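Local coordinates for protein tyrosine--tRNA ligase, mitochondrial (Emericella nidulans, PDB 5IHX) that probably charges mitochondrial tRNA(Tyr) with L-tyrosine at the expense of ATP, as an aminoacyl-tRNA synthetase, at residues Q221-D224 with W225-F229; D321-V324 with E325-K329. All blocks are in the same frame, centred on the assembly; numbering follows the deposited sequence.

Contact 1 (Q221-D224 with W225-F229); sequences QAWD and WWMLF. With TYR (tyrosine), chain C.
The tyrosine pocket of this synthetase is lined by Gln221 and Asp224 of helix 212-229, while Trp223 and Trp226 of the same helix meet edge to face and pack on helix 243-259. The edge of the Trp226 five-membered ring is directed at the face of the Trp223 six-membered ring, with centroids 5.0 Å apart and planes at 60°; CD1 of Trp226 lies over the rim of that face, 4.2 Å from CH2 of Trp223. Met227 adds an oblique Met-aromatic contact, its SD 3.9 Å from NE1 of Trp223. Main-chain i to i+4 bonds carry the helix, among them Met227 N to Trp223 O at 2.9 Å. The turn from Gln221 to Asp224 binds the ligand at both ends: the ligand N donates to Gln221 OE1 (2.9 Å) and its OH to Asp224 OD1 (2.9 Å). With CG anti to the backbone N (chi1 -175°) and the chain extended beyond it, the Gln221 amide lies roughly parallel over the CD1-CE1 rim of one ligand ring face, NE2 3.3 Å from CE1. Buried Asp224 accepts further bonds, at OD2 from NE1 of Trp172 and Trp173, at OD1 from Asn169 ND2. Trp225 meets Tyr69 of strand 68-72; helix 170-173 touches Met227.

Contact 2 (D321-V324 with E325-K329); sequences DDAV and ERYLK
Two main-chain bonds join Ala323 and Val324 to the residues that follow in helix 321-331: Tyr327 N donates to Ala323 O at 3.0 Å, and Leu328 N to Val324 O at 2.9 Å. Water takes over the corresponding links one and two residues earlier. One molecule donates to Asp321 O and accepts from Glu325 N (3.0 Å), while a second joins Asp322 O to Arg326 N in the same way, so both of these i to i+4 steps are bridged by water. Apolar contacts are few. CB of Ala323 sits over one face of the Tyr327 ring near its rim, 4.3 Å from CE1; the ring is brought there by chi1 of -80°, which sets CG anti to the carbonyl carbon. Val324 CG2 comes to 4.5 Å from Leu328 CG, a loose touch along the buried side. Among charged groups, Lys329 and Glu325 form a salt bridge, NZ to OE2 3.4 Å, whose hydrogen bond is weak; Arg326 NH2 binds Gly45 O. This helix belongs to the helical region after the catalytic domain: helix 354-368 lies against Val324, Tyr327 and Leu328 through Ala355, Gln356 and Leu359, whereas helix 336-348 meets Glu325, Leu328 and Lys329 through Met343 and Ile339.

Overall arrangement
After helices 16-30 and 37-44 the chain lays down strands 68-72, 100-104 and 164-168 of the sheet's parallel part, then reaches contact 1 near the end of helix 212-229. Strands 235-238 and 277-280 follow before contact 2 in helix 321-331. Both contacts are local, close no long loop, and neither nest nor cross; the centres of contacts 1 and 2 are 34 Å apart. Contact 1 ties the tyrosine site of the Rossmann-type catalytic domain to helices 170-173 and 243-259. Contact 2 lies in a helical region consistent with the family's anticodon-binding domain, linked through Arg326 and Lys329 to Gly45 and Arg44. The construct lacks the enzyme's C-terminal part.

Contact 1 (Q221-D224 with W225-F229)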
ATOM      1  N   GLN A 221       8.504  -6.336  -3.587  1.00 30.46           N
ATOM      2  CA  GLN A 221       9.569  -7.292  -3.872  1.00 35.39           C
ATOM      3  C   GLN A 221      10.289  -7.678  -2.584  1.00 33.65           C
ATOM      4  O   GLN A 221      10.657  -8.837  -2.387  1.00 30.53           O
ATOM      5  CB  GLN A 221      10.559  -6.725  -4.890  1.00 42.86           C
ATOM      6  CG  GLN A 221      11.624  -7.735  -5.319  1.00 54.14           C
ATOM      7  CD  GLN A 221      12.174  -7.483  -6.715  1.00 56.53           C
ATOM      8  OE1 GLN A 221      11.552  -6.805  -7.534  1.00 45.84           O
ATOM      9  NE2 GLN A 221      13.349  -8.037  -6.991  1.00 52.66           N
ATOM     10  N   ALA A 222      10.496  -6.697  -1.713  1.00 28.15           N
ATOM     11  CA  ALA A 222      11.145  -6.943  -0.432  1.00 24.31           C
ATOM     12  C   ALA A 222      10.296  -7.877   0.414  1.00 26.14           C
ATOM     13  O   ALA A 222      10.810  -8.793   1.056  1.00 34.35           O
ATOM     14  CB  ALA A 222      11.385  -5.639   0.303  1.00 34.32           C
ATOM     15  N   TRP A 223       8.989  -7.639   0.415  1.00 28.00           N
ATOM     16  CA  TRP A 223       8.068  -8.465   1.183  1.00 27.24           C
ATOM     17  C   TRP A 223       8.045  -9.892   0.629  1.00 29.96           C
ATOM     18  O   TRP A 223       8.005 -10.855   1.395  1.00 30.25           O
ATOM     19  CB  TRP A 223       6.664  -7.852   1.179  1.00 29.60           C
ATOM     20  CG  TRP A 223       5.749  -8.453   2.204  1.00 30.91           C
ATOM     21  CD1 TRP A 223       4.809  -9.422   2.001  1.00 35.90           C
ATOM     22  CD2 TRP A 223       5.696  -8.128   3.597  1.00 34.29           C
ATOM     23  NE1 TRP A 223       4.170  -9.715   3.182  1.00 32.29           N
ATOM     24  CE2 TRP A 223       4.698  -8.937   4.178  1.00 35.11           C
ATOM     25  CE3 TRP A 223       6.394  -7.231   4.411  1.00 36.49           C
ATOM     26  CZ2 TRP A 223       4.381  -8.873   5.535  1.00 33.43           C
ATOM     27  CZ3 TRP A 223       6.081  -7.171   5.757  1.00 36.73           C
ATOM     28  CH2 TRP A 223       5.082  -7.987   6.305  1.00 33.91           C
ATOM     29  N   ASP A 224       8.062 -10.022  -0.698  1.00 32.23           N
ATOM     30  CA  ASP A 224       8.172 -11.335  -1.340  1.00 31.72           C
ATOM     31  C   ASP A 224       9.342 -12.114  -0.759  1.00 29.84           C
ATOM     32  O   ASP A 224       9.197 -13.266  -0.353  1.00 27.85           O
ATOM     33  CB  ASP A 224       8.363 -11.206  -2.852  1.00 31.55           C
ATOM     34  CG  ASP A 224       7.087 -10.848  -3.584  1.00 38.14           C
ATOM     35  OD1 ASP A 224       7.180 -10.509  -4.782  1.00 35.15           O
ATOM     36  OD2 ASP A 224       6.000 -10.899  -2.971  1.00 31.02           O
ATOM     37  N   TRP A 225      10.505 -11.469  -0.726  1.00 28.42           N
ATOM     38  CA  TRP A 225      11.718 -12.089  -0.209  1.00 26.50           C
ATOM     39  C   TRP A 225      11.517 -12.503   1.243  1.00 33.03           C
ATOM     40  O   TRP A 225      11.849 -13.624   1.630  1.00 32.27           O
ATOM     41  CB  TRP A 225      12.901 -11.130  -0.328  1.00 23.84           C
ATOM     42  CG  TRP A 225      14.242 -11.788  -0.173  1.00 25.25           C
ATOM     43  CD1 TRP A 225      14.489 -13.068   0.230  1.00 24.84           C
ATOM     44  CD2 TRP A 225      15.521 -11.194  -0.426  1.00 26.43           C
ATOM     45  NE1 TRP A 225      15.841 -13.307   0.248  1.00 24.37           N
ATOM     46  CE2 TRP A 225      16.498 -12.173  -0.151  1.00 24.88           C
ATOM     47  CE3 TRP A 225      15.936  -9.929  -0.855  1.00 29.26           C
ATOM     48  CZ2 TRP A 225      17.862 -11.928  -0.296  1.00 26.43           C
ATOM     49  CZ3 TRP A 225      17.290  -9.688  -0.998  1.00 27.34           C
ATOM     50  CH2 TRP A 225      18.237 -10.683  -0.718  1.00 27.68           C
ATOM     51  N   TRP A 226      10.970 -11.591   2.041  1.00 25.53           N
ATOM     52  CA  TRP A 226      10.701 -11.867   3.447  1.00 27.69           C
ATOM     53  C   TRP A 226       9.850 -13.124   3.607  1.00 30.42           C
ATOM     54  O   TRP A 226      10.134 -13.967   4.455  1.00 32.61           O
ATOM     55  CB  TRP A 226      10.007 -10.670   4.103  1.00 35.90           C
ATOM     56  CG  TRP A 226       9.386 -10.993   5.427  1.00 35.81           C
ATOM     57  CD1 TRP A 226       8.069 -10.882   5.761  1.00 45.74           C
ATOM     58  CD2 TRP A 226      10.055 -11.489   6.593  1.00 41.15           C
ATOM     59  NE1 TRP A 226       7.875 -11.272   7.063  1.00 46.18           N
ATOM     60  CE2 TRP A 226       9.078 -11.652   7.596  1.00 46.61           C
ATOM     61  CE3 TRP A 226      11.383 -11.810   6.887  1.00 34.64           C
ATOM     62  CZ2 TRP A 226       9.388 -12.120   8.870  1.00 39.21           C
ATOM     63  CZ3 TRP A 226      11.688 -12.278   8.154  1.00 35.00           C
ATOM     64  CH2 TRP A 226      10.695 -12.427   9.128  1.00 40.00           C
ATOM     65  N   MET A 227       8.818 -13.253   2.777  1.00 29.82           N
ATOM     66  CA  MET A 227       7.941 -14.417   2.825  1.00 32.35           C
ATOM     67  C   MET A 227       8.708 -15.711   2.543  1.00 34.78           C
ATOM     68  O   MET A 227       8.417 -16.751   3.131  1.00 34.73           O
ATOM     69  CB  MET A 227       6.795 -14.261   1.824  1.00 29.91           C
ATOM     70  CG  MET A 227       5.784 -13.177   2.184  1.00 40.95           C
ATOM     71  SD  MET A 227       4.905 -13.480   3.731  1.00 39.61           S
ATOM     72  CE  MET A 227       4.053 -15.009   3.361  1.00 53.42           C
ATOM     73  N   LEU A 228       9.682 -15.646   1.639  1.00 34.07           N
ATOM     74  CA  LEU A 228      10.498 -16.813   1.312  1.00 31.99           C
ATOM     75  C   LEU A 228      11.635 -16.983   2.315  1.00 34.74           C
ATOM     76  O   LEU A 228      12.031 -18.102   2.644  1.00 30.62           O
ATOM     77  CB  LEU A 228      11.064 -16.691  -0.102  1.00 28.05           C
ATOM     78  CG  LEU A 228      10.032 -16.600  -1.231  1.00 35.58           C
ATOM     79  CD1 LEU A 228      10.729 -16.457  -2.577  1.00 37.11           C
ATOM     80  CD2 LEU A 228       9.090 -17.797  -1.231  1.00 29.80           C
ATOM     81  N   PHE A 229      12.157 -15.859   2.793  1.00 36.25           N
ATOM     82  CA  PHE A 229      13.258 -15.848   3.750  1.00 32.21           C
ATOM     83  C   PHE A 229      12.900 -16.598   5.033  1.00 33.67           C
ATOM     84  O   PHE A 229      13.740 -17.289   5.611  1.00 32.62           O
ATOM     85  CB  PHE A 229      13.651 -14.405   4.072  1.00 36.03           C
ATOM     86  CG  PHE A 229      14.815 -14.283   5.010  1.00 42.88           C
ATOM     87  CD1 PHE A 229      16.099 -14.112   4.523  1.00 35.45           C
ATOM     88  CD2 PHE A 229      14.623 -14.323   6.383  1.00 44.07           C
ATOM     89  CE1 PHE A 229      17.174 -13.992   5.389  1.00 42.42           C
ATOM     90  CE2 PHE A 229      15.691 -14.203   7.250  1.00 35.29           C
ATOM     91  CZ  PHE A 229      16.968 -14.037   6.753  1.00 38.83           C
TER
HETATM   92  N   TYR C 501      10.922  -7.379 -10.311  1.00 56.37           N
HETATM   93  CA  TYR C 501      11.504  -8.487 -11.122  1.00 53.00           C
HETATM   94  C   TYR C 501      11.497  -8.137 -12.605  1.00 64.03           C
HETATM   95  O   TYR C 501      12.326  -8.620 -13.379  1.00 65.23           O
HETATM   96  CB  TYR C 501      10.731  -9.786 -10.886  1.00 42.72           C
HETATM   97  CG  TYR C 501      10.535 -10.110  -9.426  1.00 46.65           C
HETATM   98  CD1 TYR C 501      11.618 -10.423  -8.614  1.00 37.83           C
HETATM   99  CD2 TYR C 501       9.268 -10.102  -8.856  1.00 41.38           C
HETATM  100  CE1 TYR C 501      11.446 -10.721  -7.279  1.00 42.87           C
HETATM  101  CE2 TYR C 501       9.086 -10.398  -7.522  1.00 40.14           C
HETATM  102  CZ  TYR C 501      10.178 -10.708  -6.739  1.00 45.09           C
HETATM  103  OH  TYR C 501      10.002 -11.002  -5.408  1.00 52.22           O
HETATM  104  OXT TYR C 501      10.656  -7.365 -13.065  1.00 60.43           O

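Contact 2 (D321-V324 with E325-K329)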
ATOM      1  N   ASP A 321      31.537 -15.091 -32.758  1.00 33.20           N
ATOM      2  CA  ASP A 321      32.716 -15.860 -32.364  1.00 33.13           C
ATOM      3  C   ASP A 321      33.314 -15.398 -31.034  1.00 29.90           C
ATOM      4  O   ASP A 321      33.788 -16.217 -30.246  1.00 30.28           O
ATOM      5  CB  ASP A 321      33.785 -15.785 -33.461  1.00 41.60           C
ATOM      6  CG  ASP A 321      33.370 -16.504 -34.734  1.00 56.43           C
ATOM      7  OD1 ASP A 321      33.748 -16.042 -35.833  1.00 60.11           O
ATOM      8  OD2 ASP A 321      32.670 -17.535 -34.636  1.00 48.93           O
ATOM      9  N   ASP A 322      33.297 -14.093 -30.783  1.00 27.85           N
ATOM     10  CA  ASP A 322      33.908 -13.557 -29.571  1.00 34.27           C
ATOM     11  C   ASP A 322      33.001 -13.701 -28.344  1.00 33.19           C
ATOM     12  O   ASP A 322      33.384 -13.312 -27.240  1.00 33.07           O
ATOM     13  CB  ASP A 322      34.294 -12.082 -29.770  1.00 44.57           C
ATOM     14  CG  ASP A 322      33.128 -11.213 -30.220  1.00 62.66           C
ATOM     15  OD1 ASP A 322      31.972 -11.494 -29.842  1.00 57.58           O
ATOM     16  OD2 ASP A 322      33.375 -10.231 -30.953  1.00 74.25           O
ATOM     17  N   ALA A 323      31.809 -14.259 -28.538  1.00 33.76           N
ATOM     18  CA  ALA A 323      30.855 -14.433 -27.441  1.00 33.72           C
ATOM     19  C   ALA A 323      30.520 -15.900 -27.158  1.00 32.09           C
ATOM     20  O   ALA A 323      30.049 -16.229 -26.069  1.00 27.93           O
ATOM     21  CB  ALA A 323      29.579 -13.665 -27.747  1.00 31.53           C
ATOM     22  N   VAL A 324      30.762 -16.780 -28.126  1.00 26.63           N
ATOM     23  CA  VAL A 324      30.266 -18.152 -28.033  1.00 27.63           C
ATOM     24  C   VAL A 324      30.843 -18.918 -26.839  1.00 23.48           C
ATOM     25  O   VAL A 324      30.138 -19.713 -26.215  1.00 32.89           O
ATOM     26  CB  VAL A 324      30.545 -18.944 -29.336  1.00 27.14           C
ATOM     27  CG1 VAL A 324      32.039 -19.137 -29.560  1.00 24.31           C
ATOM     28  CG2 VAL A 324      29.822 -20.291 -29.302  1.00 26.52           C
ATOM     29  N   GLU A 325      32.113 -18.696 -26.517  1.00 27.99           N
ATOM     30  CA  GLU A 325      32.720 -19.412 -25.400  1.00 28.34           C
ATOM     31  C   GLU A 325      32.034 -19.066 -24.086  1.00 28.54           C
ATOM     32  O   GLU A 325      31.748 -19.949 -23.275  1.00 28.96           O
ATOM     33  CB  GLU A 325      34.216 -19.119 -25.285  1.00 25.84           C
ATOM     34  CG  GLU A 325      34.843 -19.772 -24.051  1.00 37.31           C
ATOM     35  CD  GLU A 325      36.360 -19.718 -24.037  1.00 53.67           C
ATOM     36  OE1 GLU A 325      36.957 -19.237 -25.026  1.00 50.18           O
ATOM     37  OE2 GLU A 325      36.954 -20.163 -23.030  1.00 54.76           O
ATOM     38  N   ARG A 326      31.783 -17.781 -23.862  1.00 29.30           N
ATOM     39  CA  ARG A 326      31.120 -17.369 -22.634  1.00 25.35           C
ATOM     40  C   ARG A 326      29.692 -17.910 -22.604  1.00 28.14           C
ATOM     41  O   ARG A 326      29.213 -18.342 -21.555  1.00 26.34           O
ATOM     42  CB  ARG A 326      31.116 -15.847 -22.482  1.00 36.03           C
ATOM     43  CG  ARG A 326      30.314 -15.397 -21.273  1.00 49.01           C
ATOM     44  CD  ARG A 326      30.893 -14.169 -20.604  1.00 63.52           C
ATOM     45  NE  ARG A 326      30.339 -13.994 -19.264  1.00 64.91           N
ATOM     46  CZ  ARG A 326      30.758 -13.088 -18.386  1.00 56.82           C
ATOM     47  NH1 ARG A 326      31.746 -12.258 -18.698  1.00 61.73           N
ATOM     48  NH2 ARG A 326      30.191 -13.014 -17.190  1.00 43.41           N
ATOM     49  N   TYR A 327      29.016 -17.897 -23.751  1.00 27.29           N
ATOM     50  CA  TYR A 327      27.646 -18.405 -23.820  1.00 30.07           C
ATOM     51  C   TYR A 327      27.589 -19.900 -23.513  1.00 27.99           C
ATOM     52  O   TYR A 327      26.656 -20.364 -22.859  1.00 29.86           O
ATOM     53  CB  TYR A 327      27.028 -18.144 -25.195  1.00 28.33           C
ATOM     54  CG  TYR A 327      26.516 -16.733 -25.396  1.00 30.30           C
ATOM     55  CD1 TYR A 327      27.008 -15.672 -24.646  1.00 37.85           C
ATOM     56  CD2 TYR A 327      25.521 -16.468 -26.329  1.00 33.96           C
ATOM     57  CE1 TYR A 327      26.535 -14.385 -24.831  1.00 40.75           C
ATOM     58  CE2 TYR A 327      25.041 -15.188 -26.520  1.00 38.92           C
ATOM     59  CZ  TYR A 327      25.551 -14.150 -25.769  1.00 44.59           C
ATOM     60  OH  TYR A 327      25.075 -12.872 -25.958  1.00 54.90           O
ATOM     61  N   LEU A 328      28.580 -20.651 -23.984  1.00 25.14           N
ATOM     62  CA  LEU A 328      28.662 -22.076 -23.674  1.00 25.11           C
ATOM     63  C   LEU A 328      28.705 -22.288 -22.163  1.00 29.79           C
ATOM     64  O   LEU A 328      28.099 -23.222 -21.637  1.00 27.67           O
ATOM     65  CB  LEU A 328      29.894 -22.711 -24.327  1.00 23.60           C
ATOM     66  CG  LEU A 328      29.779 -23.084 -25.811  1.00 27.22           C
ATOM     67  CD1 LEU A 328      31.145 -23.432 -26.383  1.00 26.76           C
ATOM     68  CD2 LEU A 328      28.818 -24.246 -26.002  1.00 26.91           C
ATOM     69  N   LYS A 329      29.416 -21.407 -21.469  1.00 26.86           N
ATOM     70  CA  LYS A 329      29.548 -21.507 -20.021  1.00 27.64           C
ATOM     71  C   LYS A 329      28.269 -21.089 -19.298  1.00 25.22           C
ATOM     72  O   LYS A 329      27.908 -21.680 -18.280  1.00 28.24           O
ATOM     73  CB  LYS A 329      30.724 -20.655 -19.539  1.00 25.84           C
ATOM     74  CG  LYS A 329      32.077 -21.156 -20.012  1.00 32.12           C
ATOM     75  CD  LYS A 329      33.187 -20.169 -19.696  1.00 35.08           C
ATOM     76  CE  LYS A 329      34.547 -20.715 -20.102  1.00 42.79           C
ATOM     77  NZ  LYS A 329      35.630 -19.708 -19.923  1.00 45.82           N
TER
HETATM   78  O   HOH W   1      34.186 -16.740 -27.583  1.00 34.10           O
HETATM   79  O   HOH W   2      33.463 -15.696 -25.206  1.00 31.96           O